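Local coordinates for citrate lyase subunit beta-like protein (Mycobacterium tuberculosis H37Rv, PDB 6CHU) that acts as a magnesium-dependent lyase of the HpcH/HpaI aldolase family, linked to itaconate dissimilation and leucine catabolism, at residues D42-V47 with M97-E102; R72-A75 with A79-A82. All coordinates share one frame; numbering follows the deposited sequence.

Contact 1. Residues D42-V47 with M97-E102; sequences DLEDGV and MLPKAE
A salt-bridge network at the C-terminal mouth of a TIM barrel ties Glu44 and Asp45, in the loop that follows strand 38-42, to Lys100, two residues beyond the end of strand 95-98. The strong link is Lys100 NZ to Glu44 OE2, at 2.7 Å; the ammonium comes to the syn side of the carboxylate, 28° out of its plane. Asp45 comes from opposite the lysine chain, its OD2 forming a longer, weak bond to NZ of Lys100 at 3.2 Å, roughly at right angles to the first. Waters lie within bonding distance of NZ too, whose three protons are shared among more acceptors than they can serve at once.

Pro99 provides the nonpolar side of this polar arrangement. Its ring slides past the end of Glu44, with CB of Pro99 3.3 Å from OE2 of Glu44, bordering one flank of the carboxylate; NZ meets it from another side, roughly at a right angle. Glu44 reaches there with CG anti to its backbone nitrogen (chi1 -159°) and a bend one bond further on. Its other oxygen, OE1, takes the backbone N of Asp45 at 3.1 Å, which helps to fix the rotation of the carboxylate. Behind it Asp42 shapes the loop: OD1 of Asp42 accepts from N of Glu44 at 2.8 Å, closing an Asx turn, and OD2 accepts from N of Gly46 within the type I turn Glu44-Val47.

Lys100 also faces the metal site, since NZ bonds Asp146 and the backbone N bonds Glu120, the two residues that coordinate magnesium. Asp45 meanwhile packs on Pro263 of a second subunit. In this family, strand-end loops at the C-terminal face of the barrel, here those after its second and fourth strands, carry the active site beside magnesium.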
loop_
_atom_site.group_PDB
_atom_site.type_symbol
_atom_site.label_atom_id
_atom_site.label_comp_id
_atom_site.label_asym_id
_atom_site.label_seq_id
_atom_site.Cartn_x
_atom_site.Cartn_y
_atom_site.Cartn_z
ATOM N N ASP A 42 14.813 25.229 -9.655
ATOM C CA ASP A 42 13.425 24.905 -9.936
ATOM C C ASP A 42 12.898 25.763 -11.077
ATOM O O ASP A 42 12.888 26.995 -10.978
ATOM C CB ASP A 42 12.575 25.103 -8.685
ATOM C CG ASP A 42 11.201 24.503 -8.820
ATOM O OD1 ASP A 42 10.972 23.736 -9.792
ATOM O OD2 ASP A 42 10.355 24.792 -7.947
ATOM N N LEU A 43 12.443 25.110 -12.145
ATOM C CA LEU A 43 11.705 25.770 -13.214
ATOM C C LEU A 43 10.201 25.530 -13.118
ATOM O O LEU A 43 9.440 26.123 -13.899
ATOM C CB LEU A 43 12.209 25.286 -14.585
ATOM C CG LEU A 43 13.701 25.455 -14.879
ATOM C CD1 LEU A 43 14.037 24.703 -16.188
ATOM C CD2 LEU A 43 14.069 26.926 -15.001
ATOM N N GLU A 44 9.752 24.690 -12.182
ATOM C CA GLU A 44 8.329 24.378 -12.085
ATOM C C GLU A 44 7.656 25.211 -10.992
ATOM O O GLU A 44 7.687 26.444 -11.047
ATOM C CB GLU A 44 8.107 22.873 -11.864
ATOM C CG GLU A 44 6.684 22.409 -12.252
ATOM C CD GLU A 44 6.008 21.532 -11.202
ATOM O OE1 GLU A 44 6.416 21.557 -10.022
ATOM O OE2 GLU A 44 5.058 20.803 -11.572
ATOM N N ASP A 45 7.038 24.565 -9.997
ATOM C CA ASP A 45 6.079 25.282 -9.160
ATOM C C ASP A 45 6.708 26.392 -8.326
ATOM O O ASP A 45 5.992 27.306 -7.903
ATOM C CB ASP A 45 5.324 24.302 -8.261
ATOM C CG ASP A 45 4.203 23.615 -8.997
ATOM O OD1 ASP A 45 3.957 24.000 -10.168
ATOM O OD2 ASP A 45 3.585 22.693 -8.425
ATOM N N GLY A 46 8.018 26.360 -8.104
ATOM C CA GLY A 46 8.641 27.459 -7.381
ATOM C C GLY A 46 8.714 28.769 -8.145
ATOM O O GLY A 46 9.034 29.795 -7.534
ATOM N N VAL A 47 8.430 28.770 -9.449
ATOM C CA VAL A 47 8.560 29.954 -10.295
ATOM C C VAL A 47 7.219 30.246 -10.951
ATOM O O VAL A 47 6.627 29.359 -11.580
ATOM C CB VAL A 47 9.647 29.773 -11.370
ATOM C CG1 VAL A 47 9.690 30.988 -12.311
ATOM C CG2 VAL A 47 11.005 29.538 -10.716
ATOM N N MET A 97 14.745 16.690 -12.549
ATOM C CA MET A 97 13.652 16.198 -11.724
ATOM C C MET A 97 12.361 16.419 -12.497
ATOM O O MET A 97 12.080 17.545 -12.925
ATOM C CB MET A 97 13.609 16.913 -10.369
ATOM C CG MET A 97 12.440 16.467 -9.493
ATOM S SD MET A 97 12.444 17.285 -7.877
ATOM C CE MET A 97 13.827 16.487 -7.079
ATOM N N LEU A 98 11.596 15.342 -12.691
ATOM C CA LEU A 98 10.375 15.376 -13.483
ATOM C C LEU A 98 9.163 15.420 -12.561
ATOM O O LEU A 98 8.864 14.410 -11.905
ATOM C CB LEU A 98 10.298 14.151 -14.389
ATOM C CG LEU A 98 8.983 14.006 -15.170
ATOM C CD1 LEU A 98 8.848 15.077 -16.219
ATOM C CD2 LEU A 98 8.872 12.598 -15.787
ATOM N N PRO A 99 8.439 16.530 -12.480
ATOM C CA PRO A 99 7.254 16.579 -11.617
ATOM C C PRO A 99 6.080 15.899 -12.299
ATOM O O PRO A 99 6.048 15.724 -13.523
ATOM C CB PRO A 99 7.005 18.083 -11.453
ATOM C CG PRO A 99 7.412 18.634 -12.800
ATOM C CD PRO A 99 8.606 17.784 -13.241
ATOM N N LYS A 100 5.089 15.542 -11.481
ATOM C CA LYS A 100 3.909 14.822 -11.953
ATOM C C LYS A 100 4.314 13.638 -12.830
ATOM O O LYS A 100 3.681 13.347 -13.849
ATOM C CB LYS A 100 2.939 15.748 -12.705
ATOM C CG LYS A 100 2.123 16.716 -11.799
ATOM C CD LYS A 100 2.943 17.951 -11.380
ATOM C CE LYS A 100 2.141 18.856 -10.432
ATOM N NZ LYS A 100 2.839 20.164 -10.192
ATOM N N ALA A 101 5.384 12.949 -12.438
ATOM C CA ALA A 101 5.841 11.811 -13.231
ATOM C C ALA A 101 4.781 10.712 -13.216
ATOM O O ALA A 101 4.359 10.261 -12.146
ATOM C CB ALA A 101 7.172 11.281 -12.689
ATOM N N GLU A 102 4.344 10.273 -14.403
ATOM C CA GLU A 102 3.210 9.360 -14.472
ATOM C C GLU A 102 3.408 8.127 -15.334
ATOM O O GLU A 102 2.511 7.279 -15.358
ATOM C CB GLU A 102 1.951 10.109 -14.945
ATOM C CG GLU A 102 1.429 11.053 -13.870
ATOM C CD GLU A 102 0.176 11.794 -14.276
ATOM O OE1 GLU A 102 -0.688 12.007 -13.396
ATOM O OE2 GLU A 102 0.054 12.162 -15.468
HETATM O O HOH W 1 5.297 19.649 -8.456
HETATM O O HOH W 2 0.970 22.300 -8.918
HETATM O O HOH W 3 2.183 22.864 -11.993
#

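Contact 2. Residues R72-A75 with A79-A82; sequences RINA and ADQA. With ACT (acetate ion), chain E; ACT (acetate ion), chain F.
The amide nitrogen ND2 of Asn74 is gripped by two acceptors, Asp84 OD2 and Leu43 O, while the rest of that side chain rests on Asp80 at the start of helix 79-89. The contact there is carbon on amide: CG of Asn74 lies 3.6 Å from CB of Asp80. The carboxylate of Asp80 has its own partner in Arg56, with which it forms a salt bridge.

One residue on, Gln81 turns back to the loop. Its NE2 donates to the backbone O of Asn74 at 3.0 Å, with an N-H...O angle of 151°, and the acceptor lies close to the plane of the glutamine amide. A first torsion of -163°, with an extended chain beyond CG, lays this side chain alongside the carbonyls of Asn74 and Ala75. Across its aliphatic part comes Ile73, whose CD1 meets CG of Gln81 at 3.8 Å.

At the other end of the loop Arg72, a substrate-binding residue, points its guanidinium edge at two acetate ions. NH2 of Arg72 bonds OXT of the chain E acetate at 2.7 Å, nearly straight, and NH1 of Arg72 bonds OXT of the chain F acetate at 2.9 Å. The acetates probably come from the crystallisation liquor, but their place on this arginine is consistent with a site that receives a carboxylate. Strand 69-72, ended by Arg72, its loop and helix 79-89 form one beta-alpha unit of the TIM barrel.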
loop_
_atom_site.group_PDB
_atom_site.type_symbol
_atom_site.label_atom_id
_atom_site.label_comp_id
_atom_site.label_asym_id
_atom_site.label_seq_id
_atom_site.Cartn_x
_atom_site.Cartn_y
_atom_site.Cartn_z
ATOM N N ARG A 72 14.759 20.947 -11.660
ATOM C CA ARG A 72 13.375 20.505 -11.800
ATOM C C ARG A 72 12.749 21.194 -13.003
ATOM O O ARG A 72 12.634 22.428 -13.039
ATOM C CB ARG A 72 12.537 20.761 -10.546
ATOM C CG ARG A 72 11.102 20.205 -10.752
ATOM C CD ARG A 72 10.295 20.027 -9.466
ATOM N NE ARG A 72 9.843 21.296 -8.896
ATOM C CZ ARG A 72 8.922 21.377 -7.932
ATOM N NH1 ARG A 72 8.373 20.262 -7.463
ATOM N NH2 ARG A 72 8.550 22.558 -7.439
ATOM N N ILE A 73 12.382 20.393 -14.005
ATOM C CA ILE A 73 11.738 20.894 -15.210
ATOM C C ILE A 73 10.230 20.824 -15.020
ATOM O O ILE A 73 9.749 20.462 -13.946
ATOM C CB ILE A 73 12.192 20.103 -16.454
ATOM C CG1 ILE A 73 11.783 18.631 -16.343
ATOM C CG2 ILE A 73 13.710 20.236 -16.638
ATOM C CD1 ILE A 73 12.273 17.737 -17.525
ATOM N N ASN A 74 9.480 21.185 -16.051
ATOM C CA ASN A 74 8.032 21.148 -15.992
ATOM C C ASN A 74 7.518 19.795 -16.486
ATOM O O ASN A 74 8.281 18.943 -16.954
ATOM C CB ASN A 74 7.464 22.330 -16.781
ATOM C CG ASN A 74 7.604 23.642 -16.013
ATOM O OD1 ASN A 74 6.739 23.989 -15.212
ATOM N ND2 ASN A 74 8.715 24.350 -16.220
ATOM N N ALA A 75 6.212 19.584 -16.336
ATOM C CA ALA A 75 5.672 18.237 -16.477
ATOM C C ALA A 75 5.667 17.780 -17.937
ATOM O O ALA A 75 5.708 18.582 -18.876
ATOM C CB ALA A 75 4.254 18.162 -15.899
ATOM N N ALA A 79 4.285 22.730 -22.876
ATOM C CA ALA A 79 5.159 23.610 -23.642
ATOM C C ALA A 79 6.302 24.123 -22.776
ATOM O O ALA A 79 7.419 24.313 -23.274
ATOM C CB ALA A 79 4.361 24.777 -24.236
ATOM N N ASP A 80 6.052 24.322 -21.474
ATOM C CA ASP A 80 7.123 24.746 -20.578
ATOM C C ASP A 80 8.264 23.741 -20.560
ATOM O O ASP A 80 9.437 24.130 -20.591
ATOM C CB ASP A 80 6.592 24.964 -19.162
ATOM C CG ASP A 80 5.985 26.340 -18.974
ATOM O OD1 ASP A 80 6.523 27.334 -19.521
ATOM O OD2 ASP A 80 4.958 26.415 -18.271
ATOM N N GLN A 81 7.948 22.444 -20.514
ATOM C CA GLN A 81 9.025 21.458 -20.491
ATOM C C GLN A 81 9.875 21.544 -21.752
ATOM O O GLN A 81 11.107 21.423 -21.690
ATOM C CB GLN A 81 8.480 20.038 -20.320
ATOM C CG GLN A 81 9.592 19.083 -19.873
ATOM C CD GLN A 81 9.284 17.632 -20.155
ATOM O OE1 GLN A 81 9.399 17.178 -21.291
ATOM N NE2 GLN A 81 8.885 16.891 -19.118
ATOM N N ALA A 82 9.239 21.770 -22.905
ATOM C CA ALA A 82 10.002 21.914 -24.140
ATOM C C ALA A 82 10.949 23.101 -24.056
ATOM O O ALA A 82 12.117 23.007 -24.456
ATOM C CB ALA A 82 9.054 22.062 -25.332
HETATM C C ACT E . 7.255 23.174 -4.307
HETATM O O ACT E . 6.679 23.209 -3.187
HETATM O OXT ACT E . 6.819 22.718 -5.388
HETATM C CH3 ACT E . 8.705 23.786 -4.340
HETATM C C ACT F . 6.692 18.846 -4.577
HETATM O O ACT F . 6.079 18.050 -3.811
HETATM O OXT ACT F . 6.313 19.313 -5.695
HETATM C CH3 ACT F . 8.078 19.340 -4.077
#

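In the fold
Contact 2 is nested along the chain inside the loop closed by contact 1, and all four segments lie in the HpcH/HpaI aldolase region. The order is 42-47, 72-75, 79-82, 97-102, so the three loop segments follow the consecutive parallel strands 38-42, 69-72 and 95-98, and helix 79-89 leads into the last of these. The contact centres are about 7 Å apart. They touch directly: Leu43 N and Arg72 O probably hydrogen-bond at 2.8 Å, and the salt bridge from Arg72 NE to Asp42 OD1 joins the substrate-binding arginine to the first loop. The three strands thus bring the substrate-binding Arg72 and Lys100, a neighbour of the metal ligands, to the same end of the barrel.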